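Local coordinates for trafficking protein particle complex subunit 3 (Naegleria fowleri, PDB 6AQ3) that carries a covalently bound palmitic acid and probably serves as a core subunit of the TRAPP complex in vesicle tethering during membrane traffic, at residues 149-154 / 162-167; 41-46 / 139-144. All coordinates share one frame; numbering follows the deposited sequence.

Interaction 1: residues 149-154 / 162-167. With PLM (palmitic acid), chain N.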
loop_
_atom_site.group_PDB
_atom_site.type_symbol
_atom_site.label_atom_id
_atom_site.label_comp_id
_atom_site.label_asym_id
_atom_site.label_seq_id
_atom_site.Cartn_x
_atom_site.Cartn_y
_atom_site.Cartn_z
ATOM N N GLY C 149 5.579 -5.611 -12.837
ATOM C CA GLY C 149 5.708 -4.277 -13.403
ATOM C C GLY C 149 6.828 -3.489 -12.764
ATOM O O GLY C 149 7.568 -2.771 -13.451
ATOM N N VAL C 150 6.978 -3.615 -11.442
ATOM C CA VAL C 150 8.071 -2.931 -10.753
ATOM C C VAL C 150 9.414 -3.351 -11.334
ATOM O O VAL C 150 10.301 -2.517 -11.556
ATOM C CB VAL C 150 7.979 -3.191 -9.237
ATOM C CG1 VAL C 150 9.154 -2.543 -8.492
ATOM C CG2 VAL C 150 6.678 -2.598 -8.718
ATOM N N ILE C 151 9.568 -4.651 -11.606
ATOM C CA ILE C 151 10.800 -5.192 -12.174
ATOM C C ILE C 151 11.035 -4.626 -13.565
ATOM O O ILE C 151 12.141 -4.165 -13.886
ATOM C CB ILE C 151 10.739 -6.730 -12.176
ATOM C CG1 ILE C 151 10.858 -7.249 -10.729
ATOM C CG2 ILE C 151 11.767 -7.344 -13.157
ATOM C CD1 ILE C 151 10.672 -8.738 -10.577
ATOM N N ARG C 152 9.993 -4.635 -14.401
ATOM C CA ARG C 152 10.127 -4.141 -15.768
ATOM C C ARG C 152 10.444 -2.649 -15.800
ATOM O O ARG C 152 11.303 -2.205 -16.572
ATOM C CB ARG C 152 8.852 -4.422 -16.564
ATOM C CG ARG C 152 8.876 -3.822 -17.989
ATOM C CD ARG C 152 7.698 -4.341 -18.802
ATOM N NE ARG C 152 6.424 -3.777 -18.366
ATOM C CZ ARG C 152 5.837 -2.734 -18.947
ATOM N NH1 ARG C 152 6.406 -2.151 -19.982
ATOM N NH2 ARG C 152 4.677 -2.273 -18.506
ATOM N N GLY C 153 9.747 -1.857 -14.987
ATOM C CA GLY C 153 9.989 -0.429 -14.996
ATOM C C GLY C 153 11.350 -0.089 -14.419
ATOM O O GLY C 153 12.060 0.776 -14.938
ATOM N N ALA C 154 11.750 -0.782 -13.354
ATOM C CA ALA C 154 13.058 -0.497 -12.787
ATOM C C ALA C 154 14.169 -0.805 -13.788
ATOM O O ALA C 154 15.067 0.017 -14.008
ATOM C CB ALA C 154 13.259 -1.292 -11.496
ATOM N N VAL C 162 12.827 -5.586 -20.658
ATOM C CA VAL C 162 12.605 -6.963 -20.244
ATOM C C VAL C 162 11.115 -7.264 -20.293
ATOM O O VAL C 162 10.270 -6.367 -20.272
ATOM C CB VAL C 162 13.160 -7.251 -18.828
ATOM C CG1 VAL C 162 14.643 -6.885 -18.731
ATOM C CG2 VAL C 162 12.319 -6.517 -17.756
ATOM N N GLU C 163 10.807 -8.555 -20.373
ATOM C CA GLU C 163 9.470 -9.075 -20.143
ATOM C C GLU C 163 9.512 -9.889 -18.850
ATOM O O GLU C 163 10.448 -10.666 -18.619
ATOM C CB GLU C 163 9.003 -9.926 -21.325
ATOM C CG GLU C 163 8.516 -9.094 -22.513
ATOM C CD GLU C 163 8.219 -9.930 -23.753
ATOM O OE1 GLU C 163 8.212 -9.371 -24.863
ATOM O OE2 GLU C 163 8.049 -11.155 -23.630
ATOM N N CYS C 164 8.526 -9.683 -17.990
ATOM C CA CYS C 164 8.522 -10.266 -16.652
ATOM C C CYS C 164 7.103 -10.695 -16.303
ATOM O O CYS C 164 6.204 -9.846 -16.222
ATOM C CB CYS C 164 9.057 -9.261 -15.631
ATOM S SG CYS C 164 9.092 -9.903 -13.965
ATOM N N GLU C 165 6.897 -12.002 -16.105
ATOM C CA GLU C 165 5.563 -12.539 -15.861
ATOM C C GLU C 165 5.585 -13.605 -14.774
ATOM O O GLU C 165 6.594 -14.284 -14.550
ATOM C CB GLU C 165 4.934 -13.136 -17.127
ATOM C CG GLU C 165 5.751 -14.269 -17.754
ATOM C CD GLU C 165 6.793 -13.773 -18.762
ATOM O OE1 GLU C 165 6.712 -12.591 -19.170
ATOM O OE2 GLU C 165 7.688 -14.566 -19.159
ATOM N N TYR C 166 4.446 -13.728 -14.093
ATOM C CA TYR C 166 4.248 -14.783 -13.112
ATOM C C TYR C 166 4.045 -16.118 -13.823
ATOM O O TYR C 166 3.380 -16.199 -14.859
ATOM C CB TYR C 166 3.029 -14.471 -12.231
ATOM C CG TYR C 166 3.366 -14.087 -10.806
ATOM C CD1 TYR C 166 3.665 -15.066 -9.848
ATOM C CD2 TYR C 166 3.378 -12.743 -10.411
ATOM C CE1 TYR C 166 3.987 -14.723 -8.533
ATOM C CE2 TYR C 166 3.699 -12.374 -9.096
ATOM C CZ TYR C 166 3.997 -13.367 -8.171
ATOM O OH TYR C 166 4.299 -12.993 -6.890
ATOM N N LYS C 167 4.632 -17.166 -13.271
ATOM C CA LYS C 167 4.409 -18.512 -13.768
ATOM C C LYS C 167 3.766 -19.434 -12.745
ATOM O O LYS C 167 2.989 -20.311 -13.127
ATOM C CB LYS C 167 5.736 -19.124 -14.253
ATOM C CG LYS C 167 6.458 -18.268 -15.294
ATOM C CD LYS C 167 6.246 -18.777 -16.718
ATOM C CE LYS C 167 5.235 -17.925 -17.490
ATOM N NZ LYS C 167 5.103 -18.361 -18.915
HETATM C C1 PLM N . 20.774 -3.163 -11.742
HETATM O O2 PLM N . 20.547 -3.962 -12.696
HETATM C C2 PLM N . 19.913 -3.200 -10.365
HETATM C C3 PLM N . 18.591 -3.996 -10.349
HETATM C C4 PLM N . 17.329 -3.131 -10.163
HETATM C C5 PLM N . 16.496 -3.438 -8.890
HETATM C C6 PLM N . 14.982 -3.153 -9.052
HETATM C C7 PLM N . 14.131 -3.352 -7.773
HETATM C C8 PLM N . 12.894 -4.266 -7.964
HETATM C C9 PLM N . 11.922 -4.253 -6.759
HETATM C CA PLM N . 11.048 -5.535 -6.607
HETATM C CB PLM N . 10.036 -5.480 -5.435
HETATM C CC PLM N . 8.595 -5.103 -5.863
HETATM C CD PLM N . 7.756 -4.470 -4.731
HETATM C CE PLM N . 6.221 -4.604 -4.901
HETATM C CF PLM N . 5.426 -3.572 -4.064
HETATM C CG PLM N . 3.946 -3.933 -3.847
HETATM O O HOH W 1 12.270 -3.212 -19.186
#

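Interaction 2: residues 41-46 / 139-144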
loop_
_atom_site.group_PDB
_atom_site.type_symbol
_atom_site.label_atom_id
_atom_site.label_comp_id
_atom_site.label_asym_id
_atom_site.label_seq_id
_atom_site.Cartn_x
_atom_site.Cartn_y
_atom_site.Cartn_z
ATOM N N GLN C 41 -10.972 -4.137 -5.092
ATOM C CA GLN C 41 -11.748 -3.215 -5.908
ATOM C C GLN C 41 -11.731 -3.617 -7.382
ATOM O O GLN C 41 -12.763 -3.565 -8.058
ATOM C CB GLN C 41 -11.218 -1.794 -5.704
ATOM C CG GLN C 41 -11.786 -0.769 -6.677
ATOM C CD GLN C 41 -13.260 -0.517 -6.492
ATOM O OE1 GLN C 41 -13.809 -0.742 -5.412
ATOM N NE2 GLN C 41 -13.914 -0.027 -7.550
ATOM N N MET C 42 -10.578 -4.039 -7.894
ATOM C CA MET C 42 -10.516 -4.464 -9.290
ATOM C C MET C 42 -11.303 -5.749 -9.542
ATOM O O MET C 42 -11.921 -5.896 -10.597
ATOM C CB MET C 42 -9.068 -4.619 -9.730
ATOM C CG MET C 42 -8.305 -3.306 -9.648
ATOM S SD MET C 42 -6.602 -3.480 -10.142
ATOM C CE MET C 42 -6.833 -3.868 -11.868
ATOM N N LEU C 43 -11.325 -6.678 -8.580
ATOM C CA LEU C 43 -12.030 -7.938 -8.797
ATOM C C LEU C 43 -13.530 -7.771 -9.032
ATOM O O LEU C 43 -14.191 -8.753 -9.383
ATOM C CB LEU C 43 -11.767 -8.913 -7.646
ATOM C CG LEU C 43 -10.431 -9.620 -7.865
ATOM C CD1 LEU C 43 -10.046 -10.394 -6.626
ATOM C CD2 LEU C 43 -10.547 -10.541 -9.113
ATOM N N LYS C 44 -14.078 -6.566 -8.891
ATOM C CA LYS C 44 -15.459 -6.362 -9.304
ATOM C C LYS C 44 -15.618 -6.668 -10.794
ATOM O O LYS C 44 -16.694 -7.095 -11.234
ATOM C CB LYS C 44 -15.900 -4.943 -8.978
ATOM C CG LYS C 44 -15.831 -4.621 -7.477
ATOM C CD LYS C 44 -16.583 -3.316 -7.181
ATOM C CE LYS C 44 -16.614 -2.960 -5.721
ATOM N NZ LYS C 44 -17.543 -1.818 -5.484
ATOM N N ASP C 45 -14.563 -6.433 -11.589
ATOM C CA ASP C 45 -14.559 -6.737 -13.023
ATOM C C ASP C 45 -14.183 -8.214 -13.192
ATOM O O ASP C 45 -13.161 -8.581 -13.777
ATOM C CB ASP C 45 -13.602 -5.815 -13.763
ATOM N N TYR C 46 -15.069 -9.069 -12.670
ATOM C CA TYR C 46 -14.704 -10.473 -12.538
ATOM C C TYR C 46 -14.605 -11.191 -13.883
ATOM O O TYR C 46 -14.001 -12.269 -13.937
ATOM C CB TYR C 46 -15.681 -11.204 -11.601
ATOM C CG TYR C 46 -17.133 -11.294 -12.050
ATOM C CD1 TYR C 46 -17.517 -12.163 -13.066
ATOM C CD2 TYR C 46 -18.125 -10.545 -11.424
ATOM C CE1 TYR C 46 -18.825 -12.255 -13.466
ATOM C CE2 TYR C 46 -19.452 -10.645 -11.815
ATOM C CZ TYR C 46 -19.789 -11.501 -12.837
ATOM O OH TYR C 46 -21.088 -11.610 -13.251
ATOM N N LYS C 139 -9.477 -18.789 -13.357
ATOM C CA LYS C 139 -9.128 -17.722 -14.280
ATOM C C LYS C 139 -7.699 -17.233 -14.107
ATOM O O LYS C 139 -7.262 -16.348 -14.859
ATOM C CB LYS C 139 -10.119 -16.565 -14.128
ATOM C CG LYS C 139 -11.519 -16.885 -14.675
ATOM C CD LYS C 139 -12.461 -15.715 -14.419
ATOM C CE LYS C 139 -13.931 -16.107 -14.527
ATOM N NZ LYS C 139 -14.747 -15.480 -13.427
ATOM N N ARG C 140 -6.963 -17.787 -13.146
ATOM C CA ARG C 140 -5.538 -17.498 -12.950
ATOM C C ARG C 140 -5.274 -15.998 -12.777
ATOM O O ARG C 140 -4.421 -15.403 -13.443
ATOM C CB ARG C 140 -4.690 -18.090 -14.086
ATOM C CG ARG C 140 -4.555 -19.605 -13.923
ATOM C CD ARG C 140 -3.544 -20.271 -14.827
ATOM N NE ARG C 140 -2.199 -20.028 -14.308
ATOM C CZ ARG C 140 -1.610 -20.773 -13.374
ATOM N NH1 ARG C 140 -2.254 -21.808 -12.838
ATOM N NH2 ARG C 140 -0.390 -20.476 -12.958
ATOM N N LEU C 141 -5.970 -15.394 -11.820
ATOM C CA LEU C 141 -5.521 -14.101 -11.322
ATOM C C LEU C 141 -4.115 -14.235 -10.759
ATOM O O LEU C 141 -3.805 -15.190 -10.036
ATOM C CB LEU C 141 -6.457 -13.613 -10.213
ATOM C CG LEU C 141 -5.996 -12.442 -9.355
ATOM C CD1 LEU C 141 -6.130 -11.155 -10.147
ATOM C CD2 LEU C 141 -6.808 -12.400 -8.044
ATOM N N TYR C 142 -3.254 -13.284 -11.092
ATOM C CA TYR C 142 -1.947 -13.206 -10.447
ATOM C C TYR C 142 -2.014 -12.051 -9.452
ATOM O O TYR C 142 -1.662 -10.901 -9.758
ATOM C CB TYR C 142 -0.829 -13.054 -11.468
ATOM C CG TYR C 142 -0.505 -14.355 -12.160
ATOM C CD1 TYR C 142 -0.101 -15.473 -11.421
ATOM C CD2 TYR C 142 -0.565 -14.467 -13.558
ATOM C CE1 TYR C 142 0.216 -16.683 -12.052
ATOM C CE2 TYR C 142 -0.251 -15.678 -14.206
ATOM C CZ TYR C 142 0.137 -16.778 -13.439
ATOM O OH TYR C 142 0.448 -17.972 -14.040
ATOM N N TYR C 143 -2.436 -12.402 -8.236
ATOM C CA TYR C 143 -2.731 -11.433 -7.186
ATOM C C TYR C 143 -1.620 -10.402 -7.006
ATOM O O TYR C 143 -1.902 -9.218 -6.793
ATOM C CB TYR C 143 -2.971 -12.184 -5.878
ATOM C CG TYR C 143 -3.458 -11.301 -4.754
ATOM C CD1 TYR C 143 -4.811 -11.011 -4.600
ATOM C CD2 TYR C 143 -2.558 -10.737 -3.868
ATOM C CE1 TYR C 143 -5.261 -10.191 -3.554
ATOM C CE2 TYR C 143 -2.981 -9.933 -2.856
ATOM C CZ TYR C 143 -4.329 -9.657 -2.699
ATOM O OH TYR C 143 -4.708 -8.834 -1.679
ATOM N N SER C 144 -0.356 -10.828 -7.088
ATOM C CA SER C 144 0.803 -9.968 -6.859
ATOM C C SER C 144 1.457 -9.464 -8.142
ATOM O O SER C 144 2.645 -9.124 -8.119
ATOM C CB SER C 144 1.855 -10.705 -6.043
ATOM O OG SER C 144 1.361 -11.022 -4.775
#

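Interaction 1: residues 149-154 / 162-167
C164 and I151 meet where helix 146-157 lies against strand 160-168. The sulphur SG of C164 touches the branch methyl CG2 of I151 at 3.8 Å. I151 CD1 lies 3.9 Å from the same SG, so two branches of the isoleucine pack on one sulphur. With SG anti to the backbone N (chi1 -180°), the sulphur points at the isoleucine. V162 buries a similar area, but against the backbone: its CG2 packs 3.8 Å from R152 CA. The chain of R152 runs past V162, near the start of the strand, with its CD 3.6 Å from V162 O. A bend at chi3 (72°) turns the guanidinium aside. There R152 NE forms a salt bridge with E57, and the group makes a cation-pi contact with Y61. One water joins the backbones: it donates to R152 O (3.0 Å) and accepts from V162 N (2.8 Å). On a different side of the helix, A154 CB comes within 3.5 Å of C6 of the bound palmitic acid, and V150 CG1 packs along the acyl chain. The helix thus lines the acyl-chain pocket, probably as in Bet3-type TRAPP subunits. It turns back into strand 160-168, an outermost strand within this chain, which pairs with strand 177-186.

Interaction 2: residues 41-46 / 139-144
L43 and L141 meet tip to tip, with L43 CD1 4.1 Å from L141 CD2. This methyl contact is the apolar part of the interface. L141 places its CG opposite the backbone N (chi1 167°), and CD2, the branch that continues the chain straight on from CA, reaches L43. At the outer end, K139 reaches across to the backbone of Y46. Its NZ gives a weak hydrogen bond to Y46 O, 3.3 Å long. The lysine is extended as far as CE, with NZ turned off that line (chi4 138°). Each side follows a helix. After helix 25-42, M42 to D45 form a type I beta turn, with D45 N bonded to M42 O at 2.9 Å, and D45 is the centre of an inverse gamma turn. In the other segment, R140 follows helix 134-138 with positive phi in a Schellman motif. Its NH2 bonds Y142 OH at 2.9 Å, with the hydroxyl nearly in the guanidinium plane. Farther out, N53 of helix 49-75 bonds both R140 O and Y142 N, holding the loop beside L141. On the side of residues 41-46, Q41 NE2 bonds D45 of the second subunit, and K44 NZ bonds Y46 OH of that subunit.

The chain first runs through helix 25-42 into the turn at 41-46. Helices 49-75 and 85-101, strands 106-108 and 116-121, and helix 134-138 follow. Interaction 2 then closes this long loop, bringing residues 139-144 back to the end of the first helix. Interaction 1 opens only afterwards, on helix 146-157, and closes a short connection to strand 160-168. The two contacts are in series and neither nest nor cross. Their centres lie about 18 Å apart, but their edges touch: Y166 CB packs 3.4 Å from Y142 CD1. Interaction 2 ties the end of helix 25-42 to the loop before helix 146-157, and interaction 1 ties that helix to the edge of the sheet.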